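Local coordinates for uncharacterized conserved protein (Methanococcus maripaludis S2, PDB 3C2Q), which converts ornithine to proline with release of ammonia, using NAD(+) as cofactor, at residues I304-V309 with G322-V327. Residues are numbered along the deposited sequence; the frame is centred on the assembly and turned at random.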
loop_
_atom_site.group_PDB
_atom_site.type_symbol
_atom_site.label_atom_id
_atom_site.label_comp_id
_atom_site.label_asym_id
_atom_site.label_seq_id
_atom_site.Cartn_x
_atom_site.Cartn_y
_atom_site.Cartn_z
ATOM N N ILE B 304 7.843 -2.421 4.606
ATOM C CA ILE B 304 6.928 -1.289 4.765
ATOM C C ILE B 304 5.588 -1.499 4.038
ATOM O O ILE B 304 4.606 -0.782 4.318
ATOM C CB ILE B 304 7.595 0.046 4.376
ATOM C CG1 ILE B 304 6.854 1.230 5.079
ATOM C CG2 ILE B 304 7.728 0.173 2.816
ATOM C CD1 ILE B 304 7.631 2.595 5.089
ATOM N N GLN B 305 5.556 -2.451 3.088
ATOM C CA GLN B 305 4.352 -2.733 2.273
ATOM C C GLN B 305 3.645 -3.962 2.824
ATOM O O GLN B 305 4.215 -5.056 2.781
ATOM C CB GLN B 305 4.726 -2.936 0.773
ATOM C CG GLN B 305 5.440 -1.708 0.189
ATOM C CD GLN B 305 5.748 -1.798 -1.308
ATOM O OE1 GLN B 305 6.257 -2.804 -1.796
ATOM N NE2 GLN B 305 5.481 -0.711 -2.026
ATOM N N PRO B 306 2.416 -3.795 3.360
ATOM C CA PRO B 306 1.745 -5.014 3.861
ATOM C C PRO B 306 1.519 -6.040 2.744
ATOM O O PRO B 306 1.613 -7.232 3.002
ATOM C CB PRO B 306 0.422 -4.506 4.435
ATOM C CG PRO B 306 0.189 -3.123 3.792
ATOM C CD PRO B 306 1.594 -2.572 3.554
ATOM N N SER B 307 1.311 -5.591 1.511
ATOM C CA SER B 307 1.101 -6.528 0.409
ATOM C C SER B 307 2.280 -7.508 0.218
ATOM O O SER B 307 2.081 -8.680 -0.185
ATOM C CB SER B 307 0.754 -5.770 -0.886
ATOM O OG SER B 307 1.901 -5.091 -1.334
ATOM N N THR B 308 3.503 -7.082 0.563
ATOM C CA THR B 308 4.649 -7.991 0.506
ATOM C C THR B 308 4.538 -9.181 1.455
ATOM O O THR B 308 4.796 -10.337 1.054
ATOM C CB THR B 308 6.011 -7.216 0.671
ATOM O OG1 THR B 308 6.167 -6.389 -0.481
ATOM C CG2 THR B 308 7.236 -8.172 0.740
ATOM N N VAL B 309 4.156 -8.921 2.707
ATOM C CA VAL B 309 4.023 -9.976 3.679
ATOM C C VAL B 309 2.845 -10.862 3.270
ATOM O O VAL B 309 2.911 -12.083 3.370
ATOM C CB VAL B 309 3.744 -9.426 5.088
ATOM C CG1 VAL B 309 3.774 -10.569 6.097
ATOM C CG2 VAL B 309 4.787 -8.343 5.465
ATOM N N GLY B 322 4.571 -11.286 10.344
ATOM C CA GLY B 322 4.822 -10.103 9.540
ATOM C C GLY B 322 5.011 -8.915 10.455
ATOM O O GLY B 322 4.299 -8.773 11.458
ATOM N N VAL B 323 5.987 -8.072 10.137
ATOM C CA VAL B 323 6.191 -6.805 10.861
ATOM C C VAL B 323 6.128 -5.720 9.761
ATOM O O VAL B 323 7.088 -5.557 8.981
ATOM C CB VAL B 323 7.548 -6.748 11.591
ATOM C CG1 VAL B 323 7.689 -5.392 12.345
ATOM C CG2 VAL B 323 7.682 -7.925 12.620
ATOM N N VAL B 324 5.004 -5.014 9.681
ATOM C CA VAL B 324 4.826 -3.972 8.634
ATOM C C VAL B 324 5.370 -2.653 9.230
ATOM O O VAL B 324 4.730 -1.998 10.072
ATOM C CB VAL B 324 3.406 -3.876 8.144
ATOM C CG1 VAL B 324 3.241 -2.809 6.989
ATOM C CG2 VAL B 324 2.910 -5.297 7.638
ATOM N N THR B 325 6.583 -2.296 8.806
ATOM C CA THR B 325 7.250 -1.167 9.445
ATOM C C THR B 325 8.358 -0.657 8.539
ATOM O O THR B 325 8.624 -1.231 7.484
ATOM C CB THR B 325 7.827 -1.562 10.840
ATOM O OG1 THR B 325 8.290 -0.392 11.531
ATOM C CG2 THR B 325 8.995 -2.513 10.689
ATOM N N ASP B 326 9.020 0.417 8.963
ATOM C CA ASP B 326 10.129 1.000 8.216
ATOM C C ASP B 326 11.365 0.181 8.582
ATOM O O ASP B 326 11.767 0.148 9.740
ATOM C CB ASP B 326 10.256 2.461 8.637
ATOM C CG ASP B 326 11.348 3.205 7.891
ATOM O OD1 ASP B 326 12.445 2.658 7.667
ATOM O OD2 ASP B 326 11.131 4.379 7.581
ATOM N N VAL B 327 11.987 -0.473 7.594
ATOM C CA VAL B 327 13.089 -1.368 7.881
ATOM C C VAL B 327 14.309 -0.635 8.472
ATOM O O VAL B 327 14.990 -1.188 9.339
ATOM C CB VAL B 327 13.507 -2.226 6.624
ATOM C CG1 VAL B 327 14.231 -1.380 5.564
ATOM C CG2 VAL B 327 14.401 -3.395 7.041
#
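Ile304 and Thr325 bring the two backbones closest, their CA atoms 4.7 Å apart, where the turn into helix 306-314 passes the end of strand 321-324; at Val309 and Gly322 the CA spacing is 5.9 Å. Ile304 N comes within 3.2 Å of Thr325 O, but at an angle too poor for a hydrogen bond; Ile304 CA is equally near that oxygen. Ile304 and Val324 share most of the packing. Ile304 CB lies 3.5 Å from Thr325 O, and its CD1 extends toward Asp326. Val324 turns CG1 opposite its own N (chi1 -178°), setting that methyl 3.6 Å from Ile304 O and 3.8 Å from Pro306 CD; its CG2 flanks Pro306 CA and CB and approaches Val309 CG2 at 4.2 Å. Val309 CG1 rests 3.6 Å from Gly322 CA, where a CB would collide with it. Cutting Val324 back to alanine would probably open a gap against Pro306 and Ile304 O and cost Val309 CG2 its apolar neighbour. Asp326 N-caps helix 327-342 through weak OD1 bonds; its OD2 hydrogen-bonds Thr325 OG1 and salt-bridges Lys112 NZ, both of the second subunit. Apolar packing thus closes a Rossmann-fold beta-alpha-beta unit, while Asp326 links subunits and, with Val327, probably binds NAD(+).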